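Local coordinates for protein uncharacterized N-acetyltransferase D2E76_00625 (Mycobacteroides abscessus, PDB 6YCA) that binds acetyl coenzyme A and probably acts as a GCN5-related N-acetyltransferase of the Eis type, one incapable of modifying aminoglycosides, at residues L122-R136 and E307-L319. Sequence-based numbering, arbitrary orientation.
With ACO (acetyl coenzyme *a), chain G.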
loop_
_atom_site.group_PDB
_atom_site.type_symbol
_atom_site.label_atom_id
_atom_site.label_comp_id
_atom_site.label_asym_id
_atom_site.label_seq_id
_atom_site.Cartn_x
_atom_site.Cartn_y
_atom_site.Cartn_z
ATOM N N LEU A 122 45.269 -6.726 -4.638
ATOM C CA LEU A 122 45.734 -5.449 -5.175
ATOM C C LEU A 122 47.213 -5.495 -5.553
ATOM O O LEU A 122 47.615 -4.927 -6.576
ATOM C CB LEU A 122 45.438 -4.313 -4.194
ATOM C CG LEU A 122 43.953 -3.994 -3.977
ATOM C CD1 LEU A 122 43.774 -2.871 -2.956
ATOM C CD2 LEU A 122 43.258 -3.652 -5.290
ATOM N N THR A 123 48.044 -6.155 -4.741
ATOM C CA THR A 123 49.453 -6.289 -5.102
ATOM C C THR A 123 49.627 -7.101 -6.380
ATOM O O THR A 123 50.502 -6.797 -7.200
ATOM C CB THR A 123 50.263 -6.888 -3.951
ATOM O OG1 THR A 123 49.492 -6.834 -2.748
ATOM C CG2 THR A 123 51.549 -6.114 -3.747
ATOM N N ASP A 124 48.807 -8.142 -6.567
ATOM C CA ASP A 124 48.884 -8.927 -7.796
ATOM C C ASP A 124 48.426 -8.115 -9.000
ATOM O O ASP A 124 49.009 -8.217 -10.087
ATOM C CB ASP A 124 48.058 -10.208 -7.665
ATOM C CG ASP A 124 48.113 -11.071 -8.918
ATOM O OD1 ASP A 124 49.174 -11.686 -9.170
ATOM O OD2 ASP A 124 47.102 -11.138 -9.652
ATOM N N ILE A 125 47.369 -7.318 -8.828
ATOM C CA ILE A 125 46.904 -6.440 -9.898
ATOM C C ILE A 125 47.997 -5.450 -10.293
ATOM O O ILE A 125 48.210 -5.180 -11.482
ATOM C CB ILE A 125 45.604 -5.740 -9.466
ATOM C CG1 ILE A 125 44.491 -6.777 -9.287
ATOM C CG2 ILE A 125 45.214 -4.669 -10.468
ATOM C CD1 ILE A 125 43.224 -6.228 -8.663
ATOM N N ALA A 126 48.718 -4.910 -9.302
ATOM C CA ALA A 126 49.820 -4.000 -9.593
ATOM C C ALA A 126 50.909 -4.702 -10.389
ATOM O O ALA A 126 51.444 -4.143 -11.353
ATOM C CB ALA A 126 50.391 -3.440 -8.293
ATOM N N GLY A 127 51.255 -5.930 -9.999
ATOM C CA GLY A 127 52.287 -6.673 -10.693
ATOM C C GLY A 127 51.935 -7.017 -12.122
ATOM O O GLY A 127 52.836 -7.232 -12.941
ATOM N N ARG A 128 50.643 -7.088 -12.439
ATOM C CA ARG A 128 50.209 -7.330 -13.810
ATOM C C ARG A 128 50.290 -6.087 -14.685
ATOM O O ARG A 128 50.030 -6.182 -15.888
ATOM C CB ARG A 128 48.778 -7.870 -13.827
ATOM C CG ARG A 128 48.605 -9.207 -13.131
ATOM C CD ARG A 128 47.139 -9.599 -13.052
ATOM N NE ARG A 128 46.961 -10.888 -12.396
ATOM C CZ ARG A 128 46.826 -12.035 -13.050
ATOM N NH1 ARG A 128 46.850 -12.044 -14.375
ATOM N NH2 ARG A 128 46.672 -13.170 -12.385
ATOM N N GLY A 129 50.661 -4.939 -14.122
ATOM C CA GLY A 129 50.692 -3.702 -14.872
ATOM C C GLY A 129 49.368 -2.984 -14.996
ATOM O O GLY A 129 49.279 -2.018 -15.764
ATOM N N GLU A 130 48.332 -3.424 -14.280
ATOM C CA GLU A 130 47.029 -2.769 -14.312
ATOM C C GLU A 130 46.992 -1.639 -13.291
ATOM O O GLU A 130 47.553 -1.760 -12.198
ATOM C CB GLU A 130 45.917 -3.777 -14.026
ATOM C CG GLU A 130 45.725 -4.781 -15.153
ATOM C CD GLU A 130 44.827 -5.938 -14.772
ATOM O OE1 GLU A 130 44.644 -6.185 -13.560
ATOM O OE2 GLU A 130 44.302 -6.602 -15.692
ATOM N N ILE A 131 46.342 -0.530 -13.654
ATOM C CA ILE A 131 46.466 0.685 -12.854
ATOM C C ILE A 131 45.242 0.981 -11.996
ATOM O O ILE A 131 45.364 1.722 -11.009
ATOM C CB ILE A 131 46.829 1.926 -13.693
ATOM C CG1 ILE A 131 46.058 1.962 -15.003
ATOM C CG2 ILE A 131 48.298 1.878 -14.055
ATOM C CD1 ILE A 131 46.260 3.265 -15.744
ATOM N N VAL A 132 44.072 0.455 -12.348
ATOM C CA VAL A 132 42.865 0.651 -11.556
ATOM C C VAL A 132 42.146 -0.680 -11.399
ATOM O O VAL A 132 42.303 -1.598 -12.212
ATOM C CB VAL A 132 41.912 1.718 -12.148
ATOM C CG1 VAL A 132 42.598 3.074 -12.217
ATOM C CG2 VAL A 132 41.389 1.290 -13.510
ATOM N N ALA A 133 41.356 -0.776 -10.331
ATOM C CA ALA A 133 40.459 -1.894 -10.087
ATOM C C ALA A 133 39.121 -1.333 -9.634
ATOM O O ALA A 133 39.072 -0.315 -8.936
ATOM C CB ALA A 133 41.010 -2.839 -9.010
ATOM N N SER A 134 38.036 -1.981 -10.054
ATOM C CA SER A 134 36.696 -1.545 -9.693
ATOM C C SER A 134 35.830 -2.763 -9.408
ATOM O O SER A 134 36.116 -3.871 -9.867
ATOM C CB SER A 134 36.057 -0.692 -10.793
ATOM O OG SER A 134 35.514 -1.502 -11.819
ATOM N N LEU A 135 34.761 -2.542 -8.646
ATOM C CA LEU A 135 33.837 -3.610 -8.294
ATOM C C LEU A 135 32.453 -3.019 -8.084
ATOM O O LEU A 135 32.261 -1.804 -8.143
ATOM C CB LEU A 135 34.312 -4.396 -7.060
ATOM C CG LEU A 135 34.619 -3.642 -5.762
ATOM C CD1 LEU A 135 33.352 -3.309 -4.978
ATOM C CD2 LEU A 135 35.587 -4.437 -4.899
ATOM N N ARG A 136 31.482 -3.896 -7.859
ATOM C CA ARG A 136 30.134 -3.499 -7.466
ATOM C C ARG A 136 29.925 -4.020 -6.050
ATOM O O ARG A 136 29.861 -5.234 -5.833
ATOM C CB ARG A 136 29.101 -4.079 -8.431
ATOM C CG ARG A 136 29.361 -3.726 -9.887
ATOM C CD ARG A 136 29.226 -2.233 -10.138
ATOM N NE ARG A 136 29.594 -1.861 -11.503
ATOM C CZ ARG A 136 30.795 -1.413 -11.854
ATOM N NH1 ARG A 136 31.742 -1.268 -10.941
ATOM N NH2 ARG A 136 31.046 -1.099 -13.114
ATOM N N GLU A 307 27.588 3.184 -7.905
ATOM C CA GLU A 307 27.882 2.199 -8.938
ATOM C C GLU A 307 29.328 1.724 -8.878
ATOM O O GLU A 307 29.609 0.638 -8.358
ATOM C CB GLU A 307 27.555 2.737 -10.330
ATOM C CG GLU A 307 27.602 1.660 -11.382
ATOM C CD GLU A 307 27.320 2.177 -12.770
ATOM O OE1 GLU A 307 27.905 3.211 -13.164
ATOM O OE2 GLU A 307 26.484 1.548 -13.455
ATOM N N THR A 308 30.247 2.520 -9.416
ATOM C CA THR A 308 31.638 2.105 -9.506
ATOM C C THR A 308 32.352 2.410 -8.197
ATOM O O THR A 308 32.445 3.573 -7.787
ATOM C CB THR A 308 32.343 2.835 -10.648
ATOM O OG1 THR A 308 31.628 2.641 -11.874
ATOM C CG2 THR A 308 33.758 2.308 -10.806
ATOM N N TRP A 309 32.856 1.371 -7.542
ATOM C CA TRP A 309 33.790 1.523 -6.433
ATOM C C TRP A 309 35.183 1.374 -7.036
ATOM O O TRP A 309 35.624 0.265 -7.345
ATOM C CB TRP A 309 33.524 0.494 -5.338
ATOM C CG TRP A 309 32.278 0.769 -4.558
ATOM C CD1 TRP A 309 30.998 0.559 -4.965
ATOM C CD2 TRP A 309 32.192 1.332 -3.242
ATOM N NE1 TRP A 309 30.119 0.940 -3.983
ATOM C CE2 TRP A 309 30.828 1.421 -2.915
ATOM C CE3 TRP A 309 33.138 1.767 -2.309
ATOM C CZ2 TRP A 309 30.382 1.921 -1.696
ATOM C CZ3 TRP A 309 32.694 2.265 -1.098
ATOM C CH2 TRP A 309 31.329 2.337 -0.804
ATOM N N LEU A 310 35.857 2.503 -7.233
ATOM C CA LEU A 310 37.124 2.555 -7.947
ATOM C C LEU A 310 38.287 2.567 -6.965
ATOM O O LEU A 310 38.248 3.265 -5.948
ATOM C CB LEU A 310 37.183 3.801 -8.833
ATOM C CG LEU A 310 38.451 3.992 -9.658
ATOM C CD1 LEU A 310 38.666 2.807 -10.574
ATOM C CD2 LEU A 310 38.364 5.272 -10.460
ATOM N N ARG A 311 39.315 1.778 -7.271
ATOM C CA ARG A 311 40.536 1.704 -6.471
ATOM C C ARG A 311 41.724 1.968 -7.386
ATOM O O ARG A 311 41.993 1.177 -8.296
ATOM C CB ARG A 311 40.653 0.334 -5.810
ATOM C CG ARG A 311 42.015 -0.000 -5.260
ATOM C CD ARG A 311 42.342 0.752 -3.982
ATOM N NE ARG A 311 43.723 1.225 -4.009
ATOM C CZ ARG A 311 44.502 1.356 -2.940
ATOM N NH1 ARG A 311 44.052 1.035 -1.738
ATOM N NH2 ARG A 311 45.742 1.799 -3.081
ATOM N N LEU A 312 42.426 3.075 -7.155
ATOM C CA LEU A 312 43.609 3.422 -7.938
ATOM C C LEU A 312 44.788 2.570 -7.472
ATOM O O LEU A 312 45.270 2.725 -6.343
ATOM C CB LEU A 312 43.913 4.910 -7.799
ATOM C CG LEU A 312 42.816 5.870 -8.270
ATOM C CD1 LEU A 312 43.212 7.312 -8.027
ATOM C CD2 LEU A 312 42.505 5.652 -9.738
ATOM N N VAL A 313 45.257 1.677 -8.346
ATOM C CA VAL A 313 46.361 0.783 -8.003
ATOM C C VAL A 313 47.709 1.455 -8.243
ATOM O O VAL A 313 48.612 1.380 -7.402
ATOM C CB VAL A 313 46.228 -0.548 -8.766
ATOM C CG1 VAL A 313 47.340 -1.510 -8.368
ATOM C CG2 VAL A 313 44.859 -1.171 -8.514
ATOM N N ASP A 314 47.877 2.111 -9.391
ATOM C CA ASP A 314 49.064 2.919 -9.677
ATOM C C ASP A 314 48.577 4.350 -9.881
ATOM O O ASP A 314 48.101 4.704 -10.964
ATOM C CB ASP A 314 49.814 2.398 -10.900
ATOM C CG ASP A 314 51.204 3.010 -11.048
ATOM O OD1 ASP A 314 51.439 4.124 -10.535
ATOM O OD2 ASP A 314 52.067 2.373 -11.685
ATOM N N VAL A 315 48.689 5.170 -8.835
ATOM C CA VAL A 315 48.119 6.514 -8.876
ATOM C C VAL A 315 48.776 7.366 -9.956
ATOM O O VAL A 315 48.091 8.066 -10.711
ATOM C CB VAL A 315 48.185 7.173 -7.486
ATOM C CG1 VAL A 315 47.863 8.654 -7.582
ATOM C CG2 VAL A 315 47.229 6.476 -6.533
ATOM N N GLU A 316 50.108 7.322 -10.054
ATOM C CA GLU A 316 50.796 8.174 -11.021
ATOM C C GLU A 316 50.381 7.837 -12.449
ATOM O O GLU A 316 50.067 8.729 -13.246
ATOM C CB GLU A 316 52.312 8.074 -10.848
ATOM C CG GLU A 316 53.093 8.923 -11.850
ATOM C CD GLU A 316 54.589 8.950 -11.581
ATOM O OE1 GLU A 316 55.072 8.093 -10.813
ATOM O OE2 GLU A 316 55.285 9.818 -12.155
ATOM N N ALA A 317 50.360 6.547 -12.786
ATOM C CA ALA A 317 49.981 6.148 -14.137
ATOM C C ALA A 317 48.518 6.453 -14.429
ATOM O O ALA A 317 48.170 6.773 -15.572
ATOM C CB ALA A 317 50.292 4.671 -14.358
ATOM N N ALA A 318 47.649 6.361 -13.422
ATOM C CA ALA A 318 46.248 6.713 -13.624
ATOM C C ALA A 318 46.103 8.202 -13.913
ATOM O O ALA A 318 45.418 8.597 -14.866
ATOM C CB ALA A 318 45.423 6.311 -12.401
ATOM N N LEU A 319 46.757 9.043 -13.107
ATOM C CA LEU A 319 46.689 10.486 -13.315
ATOM C C LEU A 319 47.250 10.887 -14.671
ATOM O O LEU A 319 46.826 11.896 -15.244
ATOM C CB LEU A 319 47.445 11.205 -12.199
ATOM C CG LEU A 319 46.846 11.057 -10.803
ATOM C CD1 LEU A 319 47.775 11.660 -9.761
ATOM C CD2 LEU A 319 45.470 11.699 -10.755
HETATM N N1A ACO G . 30.009 -4.777 7.472
HETATM C C2A ACO G . 30.733 -3.972 8.261
HETATM N N3A ACO G . 32.047 -4.037 8.503
HETATM C C4A ACO G . 32.764 -5.017 7.898
HETATM C C5A ACO G . 32.116 -5.920 7.050
HETATM C C6A ACO G . 30.653 -5.780 6.835
HETATM N N6A ACO G . 29.993 -6.637 6.019
HETATM N N7A ACO G . 33.030 -6.785 6.579
HETATM C C8A ACO G . 34.218 -6.429 7.115
HETATM N N9A ACO G . 34.054 -5.371 7.929
HETATM C C1B ACO G . 35.147 -4.690 8.675
HETATM C C2B ACO G . 35.601 -5.543 9.859
HETATM O O2B ACO G . 34.907 -5.165 11.048
HETATM C C3B ACO G . 37.053 -5.075 9.957
HETATM O O3B ACO G . 37.073 -3.837 10.655
HETATM P P3B ACO G . 38.192 -3.559 11.776
HETATM O O7A ACO G . 38.091 -4.621 12.845
HETATM O O8A ACO G . 39.557 -3.579 11.125
HETATM O O9A ACO G . 37.925 -2.197 12.373
HETATM C C4B ACO G . 37.450 -4.804 8.509
HETATM O O4B ACO G . 36.253 -4.538 7.790
HETATM C C5B ACO G . 38.196 -5.970 7.870
HETATM O O5B ACO G . 37.415 -7.138 8.087
HETATM P P1A ACO G . 37.874 -8.596 7.618
HETATM O O1A ACO G . 38.066 -9.459 8.843
HETATM O O2A ACO G . 39.151 -8.463 6.829
HETATM O O3A ACO G . 36.735 -9.219 6.677
HETATM P P2A ACO G . 35.929 -10.610 6.703
HETATM O O4A ACO G . 36.913 -11.755 6.790
HETATM O O5A ACO G . 34.987 -10.628 7.887
HETATM O O6A ACO G . 35.070 -10.686 5.343
HETATM C CBP ACO G . 33.243 -9.921 3.949
HETATM C CCP ACO G . 34.302 -9.543 4.966
HETATM C CDP ACO G . 33.885 -10.655 2.782
HETATM C CEP ACO G . 32.562 -8.655 3.457
HETATM C CAP ACO G . 32.261 -10.832 4.683
HETATM O OAP ACO G . 31.675 -10.069 5.749
HETATM C C9P ACO G . 31.175 -11.387 3.799
HETATM O O9P ACO G . 31.334 -12.459 3.234
HETATM N N8P ACO G . 30.062 -10.663 3.697
HETATM C C7P ACO G . 28.902 -11.062 2.919
HETATM C C6P ACO G . 29.200 -11.258 1.437
HETATM C C5P ACO G . 29.621 -9.965 0.782
HETATM O O5P ACO G . 29.108 -8.904 1.106
HETATM N N4P ACO G . 30.581 -10.066 -0.131
HETATM C C3P ACO G . 31.040 -8.906 -0.860
HETATM C C2P ACO G . 30.514 -8.922 -2.289
HETATM S S1P ACO G . 31.111 -7.502 -3.138
HETATM C C ACO G . 31.767 -8.248 -4.482
HETATM O O ACO G . 31.353 -9.348 -4.807
HETATM C CH3 ACO G . 32.848 -7.559 -5.262
#
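Leu-135 and Trp-309 face each other in an antiparallel ladder that joins strand 132-135 of the first GNAT domain, beside the acetyl coenzyme A, to strand 299-312, which is inserted between strands 132-135 and 149-160. Two hydrogen-bonded pairs carry it. Ala-133 N reaches Arg-311 O in the carbonyl plane at 2.9 Å, and Arg-311 N returns to Ala-133 O at 2.7 Å, almost in line with the C=O bond. Leu-135 N to Trp-309 O and Trp-309 N to Leu-135 O are longer. Where strand 299-312 turns away, Ile-131 O still accepts two amides, Val-313 N (2.7 Å) and Asp-314 N (3.0 Å), both from the same face of its plane. Asp-314 OD1 accepts a weak capping bond from Ala-317 N in helix 315-321, part of the region resembling sterol carrier protein.

Apolar packing differs on the two faces. On one, Val-132 and Leu-312 run side by side, CG1 to CD2 3.6 Å, and Leu-310 CD1 reaches Val-132 CB. On the other, Leu-122 from helix 113-127 lays CD1 over the Arg-311 guanidinium, whose NH1 bonds to Phe-146 O and whose NH2 forms a salt bridge with Asp-336. At the turn Val-313 packs against the same helix: CG1, anti to the backbone N (chi1 -178°), meets Ala-126 CB, while CG2 touches Ile-125 CG2. Ile-131 packs its CG2 against Ala-317 CB.

At the far end Arg-136 bends at chi2 (-65°); Glu-307 CG and Thr-308 OG1 lie over one guanidinium face without hydrogen-bonding to it, Thr-308 OG1 bonding Thr-152 OG1 instead. Arg-136 NH1 weakly bonds Leu-135 O. Leu-135 CD1 lies 3.8 Å from Trp-309 CB, and Leu-135 CB 3.9 Å from the acetyl methyl carbon CH3 of the cofactor.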